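Local coordinates for protein oxidized polyvinyl alcohol hydrolase (Pseudomonas sp., PDB 3WL6) that hydrolyses beta-diketones such as 4,6-nonanedione and cleaves oxidized polyvinyl alcohol in the second step of polyvinyl alcohol degradation, at residues 171-176 with 192-197; 244-249 with 289-294; 31-36 with 48-53. One frame throughout, in Å; residues are numbered along the deposited sequence.

Interaction 1 (171-176 with 192-197)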
loop_
_atom_site.group_PDB
_atom_site.type_symbol
_atom_site.label_atom_id
_atom_site.label_comp_id
_atom_site.label_asym_id
_atom_site.label_seq_id
_atom_site.Cartn_x
_atom_site.Cartn_y
_atom_site.Cartn_z
ATOM N N LEU A 171 -0.439 -13.167 -4.090
ATOM C CA LEU A 171 -0.704 -11.894 -4.784
ATOM C C LEU A 171 -0.480 -10.791 -3.732
ATOM O O LEU A 171 -1.257 -10.656 -2.780
ATOM C CB LEU A 171 -2.139 -11.876 -5.282
ATOM C CG LEU A 171 -2.489 -13.062 -6.198
ATOM C CD1 LEU A 171 -3.958 -12.941 -6.572
ATOM C CD2 LEU A 171 -1.595 -13.050 -7.448
ATOM N N PHE A 172 0.605 -10.026 -3.905
ATOM C CA PHE A 172 0.983 -9.000 -2.950
ATOM C C PHE A 172 1.013 -7.609 -3.510
ATOM O O PHE A 172 1.362 -7.431 -4.669
ATOM C CB PHE A 172 2.380 -9.305 -2.410
ATOM C CG PHE A 172 2.472 -10.620 -1.731
ATOM C CD1 PHE A 172 1.810 -10.846 -0.537
ATOM C CD2 PHE A 172 3.216 -11.664 -2.305
ATOM C CE1 PHE A 172 1.888 -12.099 0.072
ATOM C CE2 PHE A 172 3.287 -12.915 -1.684
ATOM C CZ PHE A 172 2.627 -13.119 -0.513
ATOM N N LEU A 173 0.599 -6.628 -2.708
ATOM C CA LEU A 173 0.713 -5.246 -3.193
ATOM C C LEU A 173 1.352 -4.396 -2.148
ATOM O O LEU A 173 1.440 -4.783 -0.990
ATOM C CB LEU A 173 -0.628 -4.618 -3.642
ATOM C CG LEU A 173 -1.942 -4.594 -2.870
ATOM C CD1 LEU A 173 -1.816 -4.864 -1.416
ATOM C CD2 LEU A 173 -2.662 -3.309 -3.245
ATOM N N GLY A 174 1.863 -3.232 -2.559
ATOM C CA GLY A 174 2.535 -2.400 -1.585
ATOM C C GLY A 174 2.926 -1.102 -2.234
ATOM O O GLY A 174 2.805 -0.948 -3.445
ATOM N N GLY A 175 3.378 -0.171 -1.419
ATOM C CA GLY A 175 3.731 1.110 -1.983
ATOM C C GLY A 175 4.226 2.048 -0.915
ATOM O O GLY A 175 4.224 1.763 0.275
ATOM N N ILE A 176 4.624 3.227 -1.380
ATOM C CA ILE A 176 5.175 4.240 -0.493
ATOM C C ILE A 176 4.254 5.458 -0.365
ATOM O O ILE A 176 3.642 5.868 -1.344
ATOM C CB ILE A 176 6.554 4.727 -1.079
ATOM C CG1 ILE A 176 7.155 5.853 -0.220
ATOM C CG2 ILE A 176 6.363 5.242 -2.524
ATOM C CD1 ILE A 176 7.446 5.415 1.227
ATOM N N ASN A 192 -9.875 -10.840 0.977
ATOM C CA ASN A 192 -10.084 -12.197 0.512
ATOM C C ASN A 192 -9.488 -12.410 -0.885
ATOM O O ASN A 192 -9.664 -13.473 -1.495
ATOM C CB ASN A 192 -11.570 -12.545 0.542
ATOM C CG ASN A 192 -12.092 -12.544 1.952
ATOM O OD1 ASN A 192 -11.653 -13.340 2.784
ATOM N ND2 ASN A 192 -12.998 -11.628 2.241
ATOM N N PHE A 193 -8.727 -11.420 -1.368
ATOM C CA PHE A 193 -8.071 -11.535 -2.679
ATOM C C PHE A 193 -6.553 -11.531 -2.473
ATOM O O PHE A 193 -5.864 -12.524 -2.747
ATOM C CB PHE A 193 -8.470 -10.361 -3.586
ATOM C CG PHE A 193 -7.849 -10.407 -4.965
ATOM C CD1 PHE A 193 -8.298 -11.304 -5.923
ATOM C CD2 PHE A 193 -6.798 -9.543 -5.297
ATOM C CE1 PHE A 193 -7.715 -11.351 -7.206
ATOM C CE2 PHE A 193 -6.212 -9.579 -6.561
ATOM C CZ PHE A 193 -6.670 -10.488 -7.526
ATOM N N TRP A 194 -6.041 -10.404 -2.012
ATOM C CA TRP A 194 -4.611 -10.280 -1.764
ATOM C C TRP A 194 -4.141 -11.231 -0.676
ATOM O O TRP A 194 -4.869 -11.487 0.261
ATOM C CB TRP A 194 -4.258 -8.860 -1.314
ATOM C CG TRP A 194 -4.732 -7.814 -2.265
ATOM C CD1 TRP A 194 -5.812 -6.986 -2.111
ATOM C CD2 TRP A 194 -4.181 -7.521 -3.555
ATOM N NE1 TRP A 194 -5.971 -6.198 -3.235
ATOM C CE2 TRP A 194 -4.986 -6.513 -4.136
ATOM C CE3 TRP A 194 -3.085 -8.022 -4.279
ATOM C CZ2 TRP A 194 -4.740 -5.991 -5.429
ATOM C CZ3 TRP A 194 -2.829 -7.504 -5.566
ATOM C CH2 TRP A 194 -3.659 -6.499 -6.126
ATOM N N ALA A 195 -2.902 -11.728 -0.795
ATOM C CA ALA A 195 -2.319 -12.589 0.229
ATOM C C ALA A 195 -1.624 -11.713 1.278
ATOM O O ALA A 195 -1.317 -12.170 2.379
ATOM C CB ALA A 195 -1.287 -13.559 -0.389
ATOM N N GLY A 196 -1.402 -10.441 0.944
ATOM C CA GLY A 196 -0.709 -9.578 1.879
ATOM C C GLY A 196 -0.200 -8.319 1.225
ATOM O O GLY A 196 -0.472 -8.062 0.070
ATOM N N GLY A 197 0.525 -7.525 1.986
ATOM C CA GLY A 197 1.006 -6.283 1.424
ATOM C C GLY A 197 2.124 -5.656 2.214
ATOM O O GLY A 197 2.463 -6.063 3.331
HETATM O O HOH W 1 -3.288 -14.093 -3.003
#
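L173 lays its CG over the six-membered ring of W194, 3.7 Å from the ring centroid and only 9° off the normal, a CH-pi contact at the heart of a beta-alpha-beta unit of the alpha/beta-hydrolase fold. F193 covers the opposite face of the indole with CD2, so W194 is sandwiched between a leucine and a phenyl ring. L173 reaches this place because its CG stands between the backbone N and the carbonyl carbon (chi1 50°), and the two side chains cross at about a right angle. The helix 178-189, which links the two strands, adds T183, A186 and L187 against L173. Two residues earlier, L171 sets CD1 over one face of F193, toward the rim of the ring, at 4.2 Å from the centroid. The F172 ring lies on the other side of the sheet, with CE1 3.5 Å from CB of A195.

Polar contacts lie along the backbones. A195 N donates to L171 O at 2.8 Å with an N-H...O angle of 163°, whereas L173 N to G196 O, at 3.3 Å, is a weak bond of the parallel pairing. Just before the pairing begins, a water joins strand 171-176 to the loop: it accepts from L171 N at 3.2 Å and donates to F193 O at 3.0 Å.

Interaction 2 (244-249 with 289-294)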
loop_
_atom_site.group_PDB
_atom_site.type_symbol
_atom_site.label_atom_id
_atom_site.label_comp_id
_atom_site.label_asym_id
_atom_site.label_seq_id
_atom_site.Cartn_x
_atom_site.Cartn_y
_atom_site.Cartn_z
ATOM N N VAL A 244 -10.936 -10.004 8.924
ATOM C CA VAL A 244 -10.447 -9.917 7.559
ATOM C C VAL A 244 -9.927 -11.300 7.173
ATOM O O VAL A 244 -9.689 -12.155 8.044
ATOM C CB VAL A 244 -9.293 -8.886 7.370
ATOM C CG1 VAL A 244 -9.815 -7.470 7.585
ATOM C CG2 VAL A 244 -8.147 -9.185 8.305
ATOM N N GLY A 245 -9.789 -11.508 5.867
ATOM C CA GLY A 245 -9.274 -12.752 5.318
ATOM C C GLY A 245 -7.804 -12.913 5.690
ATOM O O GLY A 245 -7.174 -12.002 6.209
ATOM N N PRO A 246 -7.229 -14.074 5.407
ATOM C CA PRO A 246 -5.829 -14.371 5.738
ATOM C C PRO A 246 -4.808 -13.540 4.979
ATOM O O PRO A 246 -4.812 -13.523 3.766
ATOM C CB PRO A 246 -5.684 -15.850 5.405
ATOM C CG PRO A 246 -7.103 -16.354 5.214
ATOM C CD PRO A 246 -7.880 -15.182 4.700
ATOM N N LEU A 247 -3.905 -12.914 5.732
ATOM C CA LEU A 247 -2.892 -12.061 5.135
ATOM C C LEU A 247 -1.597 -12.085 5.903
ATOM O O LEU A 247 -1.542 -12.560 7.040
ATOM C CB LEU A 247 -3.353 -10.590 5.222
ATOM C CG LEU A 247 -4.687 -10.151 4.632
ATOM C CD1 LEU A 247 -5.005 -8.683 5.111
ATOM C CD2 LEU A 247 -4.615 -10.218 3.099
ATOM N N ILE A 248 -0.561 -11.544 5.260
ATOM C CA ILE A 248 0.676 -11.218 5.955
ATOM C C ILE A 248 0.866 -9.742 5.554
ATOM O O ILE A 248 0.757 -9.383 4.365
ATOM C CB ILE A 248 1.900 -12.080 5.584
ATOM C CG1 ILE A 248 3.134 -11.427 6.221
ATOM C CG2 ILE A 248 1.997 -12.297 4.050
ATOM C CD1 ILE A 248 4.302 -12.395 6.318
ATOM N N VAL A 249 1.024 -8.881 6.553
ATOM C CA VAL A 249 1.189 -7.445 6.317
ATOM C C VAL A 249 2.471 -6.975 6.956
ATOM O O VAL A 249 2.720 -7.229 8.153
ATOM C CB VAL A 249 -0.019 -6.648 6.905
ATOM C CG1 VAL A 249 0.150 -5.130 6.682
ATOM C CG2 VAL A 249 -1.308 -7.135 6.266
ATOM N N GLN A 289 -5.733 -9.023 14.365
ATOM C CA GLN A 289 -6.456 -10.012 13.576
ATOM C C GLN A 289 -5.822 -11.379 13.706
ATOM O O GLN A 289 -4.608 -11.556 13.499
ATOM C CB GLN A 289 -6.513 -9.559 12.127
ATOM C CG GLN A 289 -7.329 -8.309 11.987
ATOM C CD GLN A 289 -8.795 -8.576 12.229
ATOM O OE1 GLN A 289 -9.533 -7.723 12.737
ATOM N NE2 GLN A 289 -9.234 -9.752 11.847
ATOM N N PRO A 290 -6.625 -12.391 14.039
ATOM C CA PRO A 290 -6.059 -13.732 14.200
ATOM C C PRO A 290 -5.477 -14.426 12.974
ATOM O O PRO A 290 -4.592 -15.267 13.101
ATOM C CB PRO A 290 -7.223 -14.524 14.808
ATOM C CG PRO A 290 -8.422 -13.855 14.190
ATOM C CD PRO A 290 -8.085 -12.389 14.292
ATOM N N ASP A 291 -6.000 -14.105 11.804
ATOM C CA ASP A 291 -5.512 -14.734 10.588
ATOM C C ASP A 291 -4.554 -13.823 9.831
ATOM O O ASP A 291 -4.310 -14.022 8.643
ATOM C CB ASP A 291 -6.668 -15.122 9.689
ATOM C CG ASP A 291 -7.611 -13.989 9.438
ATOM O OD1 ASP A 291 -7.594 -12.961 10.185
ATOM O OD2 ASP A 291 -8.394 -14.145 8.482
ATOM N N VAL A 292 -3.999 -12.849 10.531
ATOM C CA VAL A 292 -3.030 -11.961 9.879
ATOM C C VAL A 292 -1.714 -11.983 10.598
ATOM O O VAL A 292 -1.660 -11.808 11.818
ATOM C CB VAL A 292 -3.486 -10.488 9.876
ATOM C CG1 VAL A 292 -2.363 -9.607 9.267
ATOM C CG2 VAL A 292 -4.775 -10.340 9.097
ATOM N N VAL A 293 -0.640 -12.217 9.855
ATOM C CA VAL A 293 0.679 -12.143 10.456
ATOM C C VAL A 293 1.108 -10.695 10.177
ATOM O O VAL A 293 1.178 -10.292 9.015
ATOM C CB VAL A 293 1.680 -13.056 9.742
ATOM C CG1 VAL A 293 3.117 -12.717 10.206
ATOM C CG2 VAL A 293 1.339 -14.519 10.033
ATOM N N HIS A 294 1.354 -9.913 11.216
ATOM C CA HIS A 294 1.802 -8.545 10.997
ATOM C C HIS A 294 3.273 -8.396 11.402
ATOM O O HIS A 294 3.678 -8.799 12.498
ATOM C CB HIS A 294 0.978 -7.527 11.785
ATOM C CG HIS A 294 1.482 -6.120 11.610
ATOM N ND1 HIS A 294 1.133 -5.324 10.539
ATOM C CD2 HIS A 294 2.445 -5.445 12.279
ATOM C CE1 HIS A 294 1.861 -4.226 10.548
ATOM N NE2 HIS A 294 2.669 -4.275 11.590
#
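L247, I248 and V249 pair in parallel with V292, V293 and H294 on two neighbouring strands of the central alpha/beta-hydrolase sheet; the axes of 247-249 and 292-294 approach to 4.6 Å, 13° from parallel. Three backbone bonds give the register: L247 N donates to D291 O, V293 N to L247 O, and V249 N to V293 O. The last is the shortest at 2.8 Å.

Apolar contacts separate by face. On the side bearing L247, V249 and V292, the two methyls of V292 serve different partners: CG2 meets V244 CG2 at 3.7 Å, while CG1, anti to the backbone N (chi1 176°), meets V249 CG2 at 4.0 Å. On the opposite face I248 and V293 run alongside each other in the same direction, with CD1 of I248 4.1 Å from CG1 of V293. F286 of helix 275-288 packs on V249 and H294, and H294 also touches S283, a charge-relay residue by similarity.

The acidic contact sits where the chains enter the sheet. D291, in the type I turn from Q289 to V292, turns its carboxylate into the loop 244-246. There its OD2 lies against G245 C, at 3.1 Å, and beside the ring of P246. The separation of D291 OD2 from V244 O is only 2.4 Å, very short and doubtful as a bond. With an alanine in its place, the carboxylate would be gone and the turn would probably lose its packing against G245 and P246. The second carboxylate oxygen, D291 OD1, stands 3.1 Å from the same V244 O, a pair of acceptors.

Interaction 3 (31-36 with 48-53)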
loop_
_atom_site.group_PDB
_atom_site.type_symbol
_atom_site.label_atom_id
_atom_site.label_comp_id
_atom_site.label_asym_id
_atom_site.label_seq_id
_atom_site.Cartn_x
_atom_site.Cartn_y
_atom_site.Cartn_z
ATOM N N TYR A 31 -10.000 -7.810 -23.476
ATOM C CA TYR A 31 -8.728 -7.095 -23.389
ATOM C C TYR A 31 -7.571 -8.083 -23.532
ATOM O O TYR A 31 -7.588 -9.150 -22.946
ATOM C CB TYR A 31 -8.637 -6.386 -22.042
ATOM C CG TYR A 31 -7.502 -5.390 -21.940
ATOM C CD1 TYR A 31 -6.244 -5.778 -21.493
ATOM C CD2 TYR A 31 -7.698 -4.072 -22.303
ATOM C CE1 TYR A 31 -5.185 -4.855 -21.408
ATOM C CE2 TYR A 31 -6.653 -3.134 -22.219
ATOM C CZ TYR A 31 -5.404 -3.552 -21.770
ATOM O OH TYR A 31 -4.379 -2.624 -21.726
ATOM N N GLU A 32 -6.560 -7.714 -24.305
ATOM C CA GLU A 32 -5.404 -8.573 -24.498
ATOM C C GLU A 32 -4.195 -7.937 -23.814
ATOM O O GLU A 32 -3.695 -6.923 -24.280
ATOM C CB GLU A 32 -5.137 -8.739 -25.998
ATOM C CG GLU A 32 -6.388 -9.141 -26.805
ATOM C CD GLU A 32 -6.056 -9.548 -28.240
ATOM O OE1 GLU A 32 -5.175 -10.423 -28.411
ATOM O OE2 GLU A 32 -6.665 -9.004 -29.190
ATOM N N VAL A 33 -3.756 -8.516 -22.700
ATOM C CA VAL A 33 -2.601 -8.008 -21.945
ATOM C C VAL A 33 -1.308 -8.297 -22.676
ATOM O O VAL A 33 -1.221 -9.255 -23.424
ATOM C CB VAL A 33 -2.516 -8.661 -20.527
ATOM C CG1 VAL A 33 -1.121 -8.499 -19.926
ATOM C CG2 VAL A 33 -3.472 -7.991 -19.607
ATOM N N LYS A 34 -0.301 -7.465 -22.456
ATOM C CA LYS A 34 0.996 -7.654 -23.081
ATOM C C LYS A 34 2.056 -7.308 -22.071
ATOM O O LYS A 34 1.765 -6.730 -21.030
ATOM C CB LYS A 34 1.157 -6.719 -24.286
ATOM C CG LYS A 34 0.900 -5.261 -23.953
ATOM C CD LYS A 34 1.145 -4.305 -25.136
ATOM C CE LYS A 34 2.630 -4.005 -25.340
ATOM N NZ LYS A 34 3.255 -3.090 -24.280
ATOM N N GLU A 35 3.287 -7.699 -22.374
ATOM C CA GLU A 35 4.419 -7.346 -21.542
ATOM C C GLU A 35 4.615 -5.839 -21.678
ATOM O O GLU A 35 4.359 -5.264 -22.735
ATOM C CB GLU A 35 5.677 -8.061 -22.035
ATOM C CG GLU A 35 6.962 -7.607 -21.363
ATOM C CD GLU A 35 8.105 -8.575 -21.610
ATOM O OE1 GLU A 35 7.971 -9.413 -22.515
ATOM O OE2 GLU A 35 9.140 -8.500 -20.919
ATOM N N GLY A 36 5.038 -5.177 -20.607
ATOM C CA GLY A 36 5.275 -3.752 -20.694
ATOM C C GLY A 36 4.053 -2.906 -20.423
ATOM O O GLY A 36 3.192 -3.291 -19.641
ATOM N N ARG A 48 -7.714 2.816 -17.767
ATOM C CA ARG A 48 -6.525 2.750 -16.929
ATOM C C ARG A 48 -5.335 2.126 -17.620
ATOM O O ARG A 48 -5.459 1.477 -18.658
ATOM C CB ARG A 48 -6.833 1.945 -15.664
ATOM C CG ARG A 48 -8.087 2.397 -14.879
ATOM C CD ARG A 48 -7.967 3.796 -14.287
ATOM N NE ARG A 48 -6.783 3.919 -13.416
ATOM C CZ ARG A 48 -6.790 3.847 -12.090
ATOM N NH1 ARG A 48 -7.917 3.642 -11.411
ATOM N NH2 ARG A 48 -5.654 4.018 -11.424
ATOM N N ALA A 49 -4.163 2.331 -17.020
ATOM C CA ALA A 49 -2.921 1.786 -17.557
ATOM C C ALA A 49 -2.125 1.109 -16.445
ATOM O O ALA A 49 -2.302 1.412 -15.277
ATOM C CB ALA A 49 -2.041 2.894 -18.162
ATOM N N PHE A 50 -1.265 0.184 -16.847
ATOM C CA PHE A 50 -0.393 -0.513 -15.908
ATOM C C PHE A 50 0.757 -1.153 -16.696
ATOM O O PHE A 50 0.657 -1.373 -17.906
ATOM C CB PHE A 50 -1.181 -1.582 -15.117
ATOM C CG PHE A 50 -1.912 -2.605 -15.983
ATOM C CD1 PHE A 50 -3.218 -2.373 -16.411
ATOM C CD2 PHE A 50 -1.288 -3.796 -16.343
ATOM C CE1 PHE A 50 -3.905 -3.339 -17.200
ATOM C CE2 PHE A 50 -1.952 -4.751 -17.124
ATOM C CZ PHE A 50 -3.264 -4.521 -17.552
ATOM N N ILE A 51 1.857 -1.449 -16.006
ATOM C CA ILE A 51 3.034 -2.010 -16.667
ATOM C C ILE A 51 3.324 -3.388 -16.112
ATOM O O ILE A 51 3.308 -3.593 -14.893
ATOM C CB ILE A 51 4.236 -1.093 -16.428
ATOM C CG1 ILE A 51 3.961 0.279 -17.062
ATOM C CG2 ILE A 51 5.468 -1.695 -17.078
ATOM C CD1 ILE A 51 4.950 1.355 -16.626
ATOM N N VAL A 52 3.554 -4.351 -16.994
ATOM C CA VAL A 52 3.844 -5.716 -16.520
ATOM C C VAL A 52 5.281 -6.113 -16.847
ATOM O O VAL A 52 5.734 -5.966 -17.997
ATOM C CB VAL A 52 2.973 -6.766 -17.219
ATOM C CG1 VAL A 52 3.324 -8.187 -16.674
ATOM C CG2 VAL A 52 1.497 -6.432 -17.028
ATOM N N TYR A 53 5.983 -6.604 -15.834
ATOM C CA TYR A 53 7.328 -7.148 -15.993
ATOM C C TYR A 53 7.175 -8.604 -15.556
ATOM O O TYR A 53 7.150 -8.901 -14.367
ATOM C CB TYR A 53 8.357 -6.478 -15.065
ATOM C CG TYR A 53 8.828 -5.079 -15.456
ATOM C CD1 TYR A 53 8.100 -3.943 -15.104
ATOM C CD2 TYR A 53 10.010 -4.902 -16.181
ATOM C CE1 TYR A 53 8.553 -2.656 -15.480
ATOM C CE2 TYR A 53 10.456 -3.619 -16.556
ATOM C CZ TYR A 53 9.725 -2.513 -16.209
ATOM O OH TYR A 53 10.164 -1.237 -16.616
#
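V33 and F50 meet at about a right angle: CG2 of V33 touches CZ of F50 at 4.0 Å, near the plane of the ring and therefore at its edge. The F50 ring gets there with CG between the backbone N and the carbonyl carbon (chi1 56°), which carries CZ toward the loop. There it also lies 4.3 Å from CE1 of Y31. The other methyl of V33, CG1, faces V52 CG2, itself at the edge of the same phenyl ring.

Beyond this apolar cluster, G36 and V52 form an antiparallel hydrogen-bonded pair. G36 N donates to V52 O at 2.8 Å, and V52 N returns a bond to G36 O at 2.9 Å. I51 CA adds a CA-H...O contact to that oxygen at 3.2 Å. With phi/psi of 87°/-148° at G36, a side chain here would collide with the carbonyl O of E35.

The next layer holds the aromatic rings in position. F41 stacks edge-to-face on both Y31 and F50, Y31 OH bonds to V39 O, and M156 and V160 of helix 148-160 pack on F50. The entry into strand 36-43, the start of a beta hairpin, is thus tied to strand 46-53 in two ways: the paired backbone bonds of G36 and V52 set the register, while the contacts of V33 and Y31 with F50 are apolar and impose no direction of their own.

Overall arrangement
All three contacts belong to one mixed sheet. Along the chain they come in the order interaction 3, interaction 1, interaction 2, one after another, without overlap. Interaction 3 lies at the N-terminal edge, where strand 36-43 is outermost; interactions 1 and 2 follow across the sheet and meet directly, their centres 11 Å apart, with strands 196-200 and 247-253 as neighbours and G197 N 3.0 Å from I248 O, probably a hydrogen bond. Interaction 3 is separate, its centre 18 Å from that of interaction 1 and 29 Å from that of interaction 2. Strand 170-176, in the buried parallel core, runs into what is probably the nucleophile elbow at S177, a charge-relay residue by similarity.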